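Local coordinates for protein aminoglycoside 3'-phosphotransferase AphA1-IAB (Acinetobacter baumannii, PDB 4GKH) that phosphorylates kanamycin and related aminoglycosides at the 3'-hydroxyl, conferring antibiotic resistance, and has a fold like that of eukaryotic protein kinases, at residues A224-Y227 with Q228-I232; K261-F264 with H265-D269; A22-G26 with Y27-R31. All blocks are in the same frame, centred on the assembly; numbering follows the deposited sequence.

Contact 1: residues A224-Y227 with Q228-I232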
loop_
_atom_site.group_PDB
_atom_site.type_symbol
_atom_site.label_atom_id
_atom_site.label_comp_id
_atom_site.label_asym_id
_atom_site.label_seq_id
_atom_site.Cartn_x
_atom_site.Cartn_y
_atom_site.Cartn_z
ATOM N N ALA A 224 12.105 4.090 4.184
ATOM C CA ALA A 224 12.239 4.738 2.873
ATOM C C ALA A 224 12.040 6.250 3.027
ATOM O O ALA A 224 11.766 6.744 4.126
ATOM C CB ALA A 224 11.237 4.150 1.890
ATOM N N ASP A 225 12.194 7.002 1.943
ATOM C CA ASP A 225 11.968 8.453 2.028
ATOM C C ASP A 225 10.475 8.699 2.287
ATOM O O ASP A 225 9.640 7.957 1.779
ATOM C CB ASP A 225 12.411 9.145 0.729
ATOM C CG ASP A 225 12.323 10.654 0.819
ATOM O OD1 ASP A 225 11.232 11.200 0.546
ATOM O OD2 ASP A 225 13.337 11.288 1.176
ATOM N N ARG A 226 10.131 9.741 3.052
ATOM C CA ARG A 226 8.709 9.996 3.350
ATOM C C ARG A 226 7.864 10.234 2.086
ATOM O O ARG A 226 6.662 9.985 2.080
ATOM C CB ARG A 226 8.535 11.139 4.369
ATOM C CG ARG A 226 8.996 12.508 3.907
ATOM C CD ARG A 226 8.817 13.582 5.006
ATOM N NE ARG A 226 9.871 13.550 6.017
ATOM C CZ ARG A 226 9.678 13.305 7.314
ATOM N NH1 ARG A 226 8.467 13.071 7.790
ATOM N NH2 ARG A 226 10.710 13.297 8.147
ATOM N N TYR A 227 8.490 10.689 1.003
ATOM C CA TYR A 227 7.746 10.913 -0.244
ATOM C C TYR A 227 7.276 9.623 -0.941
ATOM O O TYR A 227 6.470 9.670 -1.872
ATOM C CB TYR A 227 8.539 11.809 -1.208
ATOM C CG TYR A 227 8.417 13.287 -0.894
ATOM C CD1 TYR A 227 9.062 13.842 0.209
ATOM C CD2 TYR A 227 7.666 14.131 -1.711
ATOM C CE1 TYR A 227 8.946 15.194 0.509
ATOM C CE2 TYR A 227 7.548 15.484 -1.425
ATOM C CZ TYR A 227 8.195 16.011 -0.316
ATOM O OH TYR A 227 8.082 17.360 -0.043
ATOM N N GLN A 228 7.764 8.467 -0.499
ATOM C CA GLN A 228 7.218 7.209 -1.010
ATOM C C GLN A 228 5.721 7.126 -0.736
ATOM O O GLN A 228 4.950 6.663 -1.572
ATOM C CB GLN A 228 7.904 5.995 -0.365
ATOM C CG GLN A 228 7.186 4.661 -0.674
ATOM C CD GLN A 228 7.165 4.339 -2.166
ATOM O OE1 GLN A 228 8.009 4.818 -2.923
ATOM N NE2 GLN A 228 6.192 3.525 -2.595
ATOM N N ASP A 229 5.307 7.579 0.441
ATOM C CA ASP A 229 3.895 7.516 0.812
ATOM C C ASP A 229 3.156 8.755 0.339
ATOM O O ASP A 229 2.028 8.666 -0.149
ATOM C CB ASP A 229 3.737 7.338 2.337
ATOM C CG ASP A 229 4.187 5.932 2.817
ATOM O OD1 ASP A 229 4.167 4.976 1.994
ATOM O OD2 ASP A 229 4.552 5.801 4.012
ATOM N N LEU A 230 3.794 9.908 0.491
ATOM C CA LEU A 230 3.174 11.154 0.083
ATOM C C LEU A 230 2.860 11.136 -1.414
ATOM O O LEU A 230 1.795 11.596 -1.819
ATOM C CB LEU A 230 4.070 12.339 0.422
ATOM C CG LEU A 230 4.210 12.713 1.897
ATOM C CD1 LEU A 230 5.439 13.593 2.069
ATOM C CD2 LEU A 230 2.941 13.427 2.398
ATOM N N ALA A 231 3.762 10.584 -2.227
ATOM C CA ALA A 231 3.593 10.650 -3.687
ATOM C C ALA A 231 2.390 9.849 -4.148
ATOM O O ALA A 231 1.589 10.300 -4.978
ATOM C CB ALA A 231 4.855 10.157 -4.414
ATOM N N ILE A 232 2.269 8.641 -3.615
ATOM C CA ILE A 232 1.216 7.748 -4.053
ATOM C C ILE A 232 -0.156 8.270 -3.656
ATOM O O ILE A 232 -1.094 8.209 -4.446
ATOM C CB ILE A 232 1.468 6.313 -3.543
ATOM C CG1 ILE A 232 2.725 5.760 -4.233
ATOM C CG2 ILE A 232 0.255 5.422 -3.791
ATOM C CD1 ILE A 232 2.997 4.269 -3.963
#

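Contact 2: residues K261-F264 with H265-D269. With KAN (kanamycin a), chain M.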
loop_
_atom_site.group_PDB
_atom_site.type_symbol
_atom_site.label_atom_id
_atom_site.label_comp_id
_atom_site.label_asym_id
_atom_site.label_seq_id
_atom_site.Cartn_x
_atom_site.Cartn_y
_atom_site.Cartn_z
ATOM N N LYS A 261 11.407 15.048 -5.553
ATOM C CA LYS A 261 11.166 13.812 -4.824
ATOM C C LYS A 261 9.778 13.279 -5.127
ATOM O O LYS A 261 9.566 12.072 -5.198
ATOM C CB LYS A 261 11.354 13.998 -3.309
ATOM C CG LYS A 261 12.804 14.201 -2.896
ATOM C CD LYS A 261 13.077 13.640 -1.495
ATOM C CE LYS A 261 12.539 14.500 -0.397
ATOM N NZ LYS A 261 13.145 14.087 0.896
ATOM N N LEU A 262 8.831 14.187 -5.332
ATOM C CA LEU A 262 7.486 13.769 -5.699
ATOM C C LEU A 262 7.532 13.006 -7.038
ATOM O O LEU A 262 7.028 11.878 -7.159
ATOM C CB LEU A 262 6.586 15.007 -5.825
ATOM C CG LEU A 262 5.099 14.812 -6.125
ATOM C CD1 LEU A 262 4.482 13.863 -5.142
ATOM C CD2 LEU A 262 4.370 16.161 -6.091
ATOM N N GLN A 263 8.165 13.622 -8.023
ATOM C CA GLN A 263 8.220 13.058 -9.368
ATOM C C GLN A 263 8.975 11.738 -9.354
ATOM O O GLN A 263 8.540 10.750 -9.964
ATOM C CB GLN A 263 8.903 14.044 -10.313
ATOM C CG GLN A 263 9.091 13.518 -11.717
ATOM C CD GLN A 263 7.854 13.679 -12.576
ATOM O OE1 GLN A 263 6.724 13.657 -12.081
ATOM N NE2 GLN A 263 8.063 13.854 -13.878
ATOM N N PHE A 264 10.102 11.705 -8.650
ATOM C CA PHE A 264 10.830 10.451 -8.539
ATOM C C PHE A 264 9.962 9.294 -8.044
ATOM O O PHE A 264 9.962 8.214 -8.635
ATOM C CB PHE A 264 12.107 10.557 -7.690
ATOM C CG PHE A 264 12.761 9.220 -7.466
ATOM C CD1 PHE A 264 13.596 8.682 -8.434
ATOM C CD2 PHE A 264 12.477 8.472 -6.322
ATOM C CE1 PHE A 264 14.190 7.436 -8.247
ATOM C CE2 PHE A 264 13.053 7.217 -6.140
ATOM C CZ PHE A 264 13.910 6.705 -7.108
ATOM N N HIS A 265 9.219 9.503 -6.965
ATOM C CA HIS A 265 8.456 8.415 -6.383
ATOM C C HIS A 265 7.246 8.005 -7.213
ATOM O O HIS A 265 6.871 6.829 -7.231
ATOM C CB HIS A 265 8.080 8.717 -4.922
ATOM C CG HIS A 265 9.249 8.648 -3.987
ATOM N ND1 HIS A 265 10.039 9.744 -3.700
ATOM C CD2 HIS A 265 9.804 7.601 -3.330
ATOM C CE1 HIS A 265 11.008 9.380 -2.877
ATOM N NE2 HIS A 265 10.888 8.085 -2.637
ATOM N N LEU A 266 6.654 8.970 -7.913
ATOM C CA LEU A 266 5.585 8.683 -8.872
ATOM C C LEU A 266 6.126 7.804 -9.998
ATOM O O LEU A 266 5.496 6.832 -10.417
ATOM C CB LEU A 266 5.060 9.982 -9.471
ATOM C CG LEU A 266 4.251 10.847 -8.503
ATOM C CD1 LEU A 266 3.944 12.200 -9.125
ATOM C CD2 LEU A 266 2.984 10.112 -8.144
HETATM N N MSE A 267 7.295 8.161 -10.498
HETATM C CA MSE A 267 7.877 7.389 -11.580
HETATM C C MSE A 267 8.255 5.985 -11.095
HETATM O O MSE A 267 8.049 4.995 -11.797
HETATM C CB MSE A 267 9.063 8.133 -12.189
HETATM C CG MSE A 267 8.661 9.414 -12.925
HETATM SE SE MSE A 267 10.161 10.270 -13.763
HETATM C CE MSE A 267 10.140 9.280 -15.420
ATOM N N LEU A 268 8.760 5.884 -9.875
ATOM C CA LEU A 268 9.153 4.567 -9.360
ATOM C C LEU A 268 7.948 3.647 -9.235
ATOM O O LEU A 268 8.028 2.450 -9.527
ATOM C CB LEU A 268 9.875 4.700 -8.018
ATOM C CG LEU A 268 10.430 3.433 -7.352
ATOM C CD1 LEU A 268 11.509 2.792 -8.218
ATOM C CD2 LEU A 268 10.992 3.790 -5.984
ATOM N N ASP A 269 6.812 4.209 -8.845
ATOM C CA ASP A 269 5.616 3.387 -8.666
ATOM C C ASP A 269 5.061 2.844 -9.984
ATOM O O ASP A 269 4.288 1.880 -9.968
ATOM C CB ASP A 269 4.524 4.116 -7.854
ATOM C CG ASP A 269 3.520 3.153 -7.212
ATOM O OD1 ASP A 269 3.945 2.158 -6.598
ATOM O OD2 ASP A 269 2.295 3.387 -7.305
HETATM C C1 KAN M . -1.863 -0.168 -8.855
HETATM C C2 KAN M . -2.273 -0.487 -7.434
HETATM C C3 KAN M . -1.175 -1.181 -6.651
HETATM C C4 KAN M . -0.815 -2.475 -7.379
HETATM C C5 KAN M . -0.334 -2.118 -8.773
HETATM C C6 KAN M . -0.026 -3.460 -9.436
HETATM C C7 KAN M . 0.169 4.059 -11.294
HETATM C C8 KAN M . -1.274 3.628 -11.225
HETATM C C9 KAN M . -1.454 2.781 -9.945
HETATM C C10 KAN M . -0.576 1.511 -9.990
HETATM C C11 KAN M . 0.893 1.997 -10.037
HETATM C C12 KAN M . 1.097 2.833 -11.295
HETATM C C13 KAN M . -3.418 4.740 -11.691
HETATM C C14 KAN M . -3.672 6.105 -12.332
HETATM C C15 KAN M . -3.645 7.266 -11.365
HETATM C C16 KAN M . -4.699 7.029 -10.305
HETATM C C17 KAN M . -4.342 5.718 -9.614
HETATM C C18 KAN M . -5.217 5.426 -8.374
HETATM N N1 KAN M . 0.460 -3.234 -10.801
HETATM N N2 KAN M . 1.779 0.821 -10.087
HETATM N N3 KAN M . 0.293 4.832 -12.551
HETATM N N4 KAN M . -3.960 8.516 -12.068
HETATM O O5 KAN M . -1.400 -1.423 -9.470
HETATM O O6 KAN M . -2.639 0.739 -6.778
HETATM O O7 KAN M . -1.683 -1.464 -5.339
HETATM O O8 KAN M . 0.249 -3.152 -6.696
HETATM O O9 KAN M . -0.747 0.726 -8.792
HETATM O O10 KAN M . -2.856 2.497 -9.702
HETATM O O11 KAN M . -2.067 4.841 -11.243
HETATM O O12 KAN M . -4.340 4.619 -10.578
HETATM O O13 KAN M . -2.707 6.232 -13.383
HETATM O O14 KAN M . -4.637 8.098 -9.369
HETATM O O15 KAN M . -4.689 4.262 -7.678
#

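Contact 3: residues A22-G26 with Y27-R31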
loop_
_atom_site.group_PDB
_atom_site.type_symbol
_atom_site.label_atom_id
_atom_site.label_comp_id
_atom_site.label_asym_id
_atom_site.label_seq_id
_atom_site.Cartn_x
_atom_site.Cartn_y
_atom_site.Cartn_z
ATOM N N ALA A 22 -9.567 -26.024 10.529
ATOM C CA ALA A 22 -10.349 -25.715 11.719
ATOM C C ALA A 22 -10.765 -24.255 11.715
ATOM O O ALA A 22 -11.867 -23.915 12.143
ATOM C CB ALA A 22 -9.549 -26.030 12.968
ATOM N N ASP A 23 -9.869 -23.398 11.227
ATOM C CA ASP A 23 -10.109 -21.962 11.197
ATOM C C ASP A 23 -11.047 -21.551 10.063
ATOM O O ASP A 23 -11.598 -20.452 10.085
ATOM C CB ASP A 23 -8.789 -21.185 11.068
ATOM C CG ASP A 23 -7.979 -21.169 12.363
ATOM O OD1 ASP A 23 -8.563 -21.415 13.442
ATOM O OD2 ASP A 23 -6.759 -20.895 12.301
ATOM N N LEU A 24 -11.224 -22.422 9.073
ATOM C CA LEU A 24 -11.984 -22.059 7.878
ATOM C C LEU A 24 -13.375 -22.692 7.831
ATOM O O LEU A 24 -14.184 -22.355 6.969
ATOM C CB LEU A 24 -11.211 -22.433 6.609
ATOM C CG LEU A 24 -9.766 -21.957 6.438
ATOM C CD1 LEU A 24 -9.112 -22.689 5.279
ATOM C CD2 LEU A 24 -9.679 -20.474 6.218
ATOM N N TYR A 25 -13.650 -23.601 8.762
ATOM C CA TYR A 25 -14.912 -24.343 8.776
ATOM C C TYR A 25 -16.163 -23.458 8.827
ATOM O O TYR A 25 -16.201 -22.464 9.550
ATOM C CB TYR A 25 -14.934 -25.331 9.946
ATOM C CG TYR A 25 -16.125 -26.262 9.925
ATOM C CD1 TYR A 25 -16.115 -27.415 9.150
ATOM C CD2 TYR A 25 -17.264 -25.984 10.669
ATOM C CE1 TYR A 25 -17.199 -28.265 9.123
ATOM C CE2 TYR A 25 -18.354 -26.834 10.654
ATOM C CZ TYR A 25 -18.317 -27.971 9.877
ATOM O OH TYR A 25 -19.401 -28.819 9.850
ATOM N N GLY A 26 -17.177 -23.828 8.046
ATOM C CA GLY A 26 -18.474 -23.170 8.080
ATOM C C GLY A 26 -18.586 -21.798 7.424
ATOM O O GLY A 26 -19.575 -21.091 7.628
ATOM N N TYR A 27 -17.585 -21.417 6.637
ATOM C CA TYR A 27 -17.592 -20.109 5.987
ATOM C C TYR A 27 -18.069 -20.230 4.550
ATOM O O TYR A 27 -17.841 -21.248 3.899
ATOM C CB TYR A 27 -16.193 -19.491 5.989
ATOM C CG TYR A 27 -15.852 -18.699 7.232
ATOM C CD1 TYR A 27 -16.410 -17.441 7.457
ATOM C CD2 TYR A 27 -14.963 -19.199 8.177
ATOM C CE1 TYR A 27 -16.096 -16.705 8.597
ATOM C CE2 TYR A 27 -14.638 -18.471 9.320
ATOM C CZ TYR A 27 -15.210 -17.226 9.523
ATOM O OH TYR A 27 -14.893 -16.501 10.649
ATOM N N ARG A 28 -18.729 -19.187 4.058
ATOM C CA ARG A 28 -18.987 -19.067 2.627
ATOM C C ARG A 28 -17.755 -18.459 1.975
ATOM O O ARG A 28 -17.044 -17.675 2.608
ATOM C CB ARG A 28 -20.216 -18.188 2.358
ATOM C CG ARG A 28 -21.517 -18.739 2.896
ATOM C CD ARG A 28 -22.714 -17.914 2.405
ATOM N NE ARG A 28 -23.970 -18.404 2.968
ATOM C CZ ARG A 28 -24.669 -19.423 2.469
ATOM N NH1 ARG A 28 -25.798 -19.806 3.053
ATOM N NH2 ARG A 28 -24.240 -20.060 1.386
ATOM N N TRP A 29 -17.493 -18.817 0.717
ATOM C CA TRP A 29 -16.272 -18.359 0.044
ATOM C C TRP A 29 -16.560 -17.470 -1.154
ATOM O O TRP A 29 -17.392 -17.803 -1.989
ATOM C CB TRP A 29 -15.447 -19.554 -0.440
ATOM C CG TRP A 29 -14.780 -20.325 0.660
ATOM C CD1 TRP A 29 -15.374 -21.182 1.536
ATOM C CD2 TRP A 29 -13.382 -20.322 0.983
ATOM N NE1 TRP A 29 -14.436 -21.707 2.396
ATOM C CE2 TRP A 29 -13.206 -21.190 2.078
ATOM C CE3 TRP A 29 -12.264 -19.663 0.454
ATOM C CZ2 TRP A 29 -11.957 -21.422 2.653
ATOM C CZ3 TRP A 29 -11.025 -19.887 1.031
ATOM C CH2 TRP A 29 -10.880 -20.765 2.115
ATOM N N ALA A 30 -15.849 -16.352 -1.247
ATOM C CA ALA A 30 -15.881 -15.527 -2.450
ATOM C C ALA A 30 -14.448 -15.205 -2.858
ATOM O O ALA A 30 -13.538 -15.281 -2.040
ATOM C CB ALA A 30 -16.678 -14.255 -2.221
ATOM N N ARG A 31 -14.253 -14.863 -4.125
ATOM C CA ARG A 31 -12.927 -14.552 -4.657
ATOM C C ARG A 31 -12.948 -13.087 -5.090
ATOM O O ARG A 31 -13.850 -12.664 -5.815
ATOM C CB ARG A 31 -12.607 -15.471 -5.847
ATOM C CG ARG A 31 -11.367 -15.095 -6.629
ATOM C CD ARG A 31 -11.065 -16.101 -7.738
ATOM N NE ARG A 31 -9.709 -15.922 -8.249
ATOM C CZ ARG A 31 -9.058 -16.830 -8.958
ATOM N NH1 ARG A 31 -7.826 -16.584 -9.382
ATOM N NH2 ARG A 31 -9.638 -17.991 -9.230
HETATM O O HOH W 1 -15.522 -23.170 4.788
#

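Contact 1: residues A224-Y227 with Q228-I232
Asp225 O receives Gln228 N at 3.0 Å where the short strand 224-225 turns into helix 227-237, the first of four backbone bonds that wind the chain into the helix. Arg226 O takes two donors: Leu230 N, 3.3 Å away, lies in the carbonyl plane with a nearly straight N-H (172°), whereas Asp229 N comes from above that plane on a more bent bond. Ala231 N to Tyr227 O, 2.9 Å, continues the i to i+4 pattern. Asp225 caps the start: its OD1 accepts from Tyr227 N at 2.8 Å, met on the anti side of the carboxylate and somewhat out of its plane. With CG anti to the backbone N (chi1 -174°), the carboxylate reaches forward over the first turn, and its OD2 accepts from Asp192 N and forms a salt bridge with Lys261 NZ.

Among the side chains, Leu230 meets both Tyr227 and Arg226. Its CD1 stands over the centre of the Tyr227 ring, 4.1 Å from the centroid and 9° off the normal, a CH-pi contact. The same methyl is 4.1 Å from Arg226 CG, whose chain runs alongside Leu230 in the same direction. The polar ends find partners beyond the turn: the Tyr227 hydroxyl meets Asp258 N, Arg226 NE forms a salt bridge with Asp192, and Gln228 NE2 binds Gly198 O, near the probable proton acceptor Asp199. Asp229 OD2 is engaged by His133.

The buried turn thus joins strand 193-196, paired with 224-225, to a helix touching helix 118-133 (Leu230 on Leu129) and helix 259-269 (Tyr227 on His265).

Contact 2: residues K261-F264 with H265-D269
Lys261 O is gripped twice by one residue, His265: the backbone N at 3.1 Å and the ring ND1 at 2.8 Å approach from opposite faces of the carbonyl plane. The oxygen lies close to the imidazole plane, and the ND1 bond is nearly straight (162°). Placing CG beside the backbone N (chi1 -72°) turns the imidazole back along the helix to that carbonyl. At the far end of the segment, helix 259-269 brings a backbone carbonyl to the aminoglycoside pocket, where Asp269 O accepts N2 of kanamycin at 2.7 Å.

Phe264 then covers the imidazole in a T-shaped pair: CD2 sits over the centre of the His265 face, the ring planes at 90° and the centroids 5.1 Å apart. Leu268 lies alongside Phe264, pointing the same way, its CD2 4.0 Å from Phe264 CE2. Leu266 CD1 meets Leu262 CG at 4.1 Å, and the selenium of Met267, a selenomethionine, rests against Gln263 CG. Phe264 and Leu268 both touch Leu150 of helix 146-158 and Met183 of helix 176-184.

Donation from ND1 puts a proton on that nitrogen, and the second bond at Lys261 O together with the aromatic edge over its face should restrict rotation of the imidazole.

Contact 3: residues A22-G26 with Y27-R31
The Tyr27 ring turns its edge to the carbonyls of Asp23 and Leu24, with Leu24 O 3.5 Å from CD2 and Asp23 O 3.7 Å from CE2, both near the ring plane. The chain makes a type II beta turn from Leu24 to Tyr27 here, leading from helix 20-24 into edge strand 28-32 of the five-stranded antiparallel sheet. The indole of Trp29 is likewise approached at its edge: Leu24 CD1 lies 4.1 Å from CZ2, the two side chains crossing at about a right angle. Tyr42 adds an edge-to-face pair with the indole.

Gly26, at the third position, has the positive phi (75°) that this turn requires. With CG beside its backbone N (chi1 -87°), the Tyr27 ring folds back against those carbonyls; its hydroxyl bonds to Pro51 O. Asp23 is held by His87, while Leu24 and Tyr27 also pack on Leu44 of strand 40-45, so the turn is fastened to the sheet at several points on a largely exposed surface, away from the annotated pockets.

One water bridges the turn and the strand. It donates to Leu24 O at 2.7 Å and to Tyr27 O at 3.1 Å, and accepts from Trp29 NE1 at 3.0 Å, lying in the plane of the indole.

From the N terminus, contact 3 comes first, its type II turn joining helix 20-24 to the edge strand of the five-stranded sheet. Contacts 1 and 2 follow much later, on the opposite side of the chain's centre; contact 3 is centred about 37 and 40 Å from them. All three are local, in series, neither nested nor crossing. Contact 1 closes the turn from strand 224-225 into helix 227-237, and contact 2 lies within helix 259-269. These two touch: Lys261 NZ meets the capping Asp225 at OD2, 2.8 Å, in a salt bridge, while Gln228 packs on His265 and Ile232 on Asp269, tying the two helices together beside the kanamycin site.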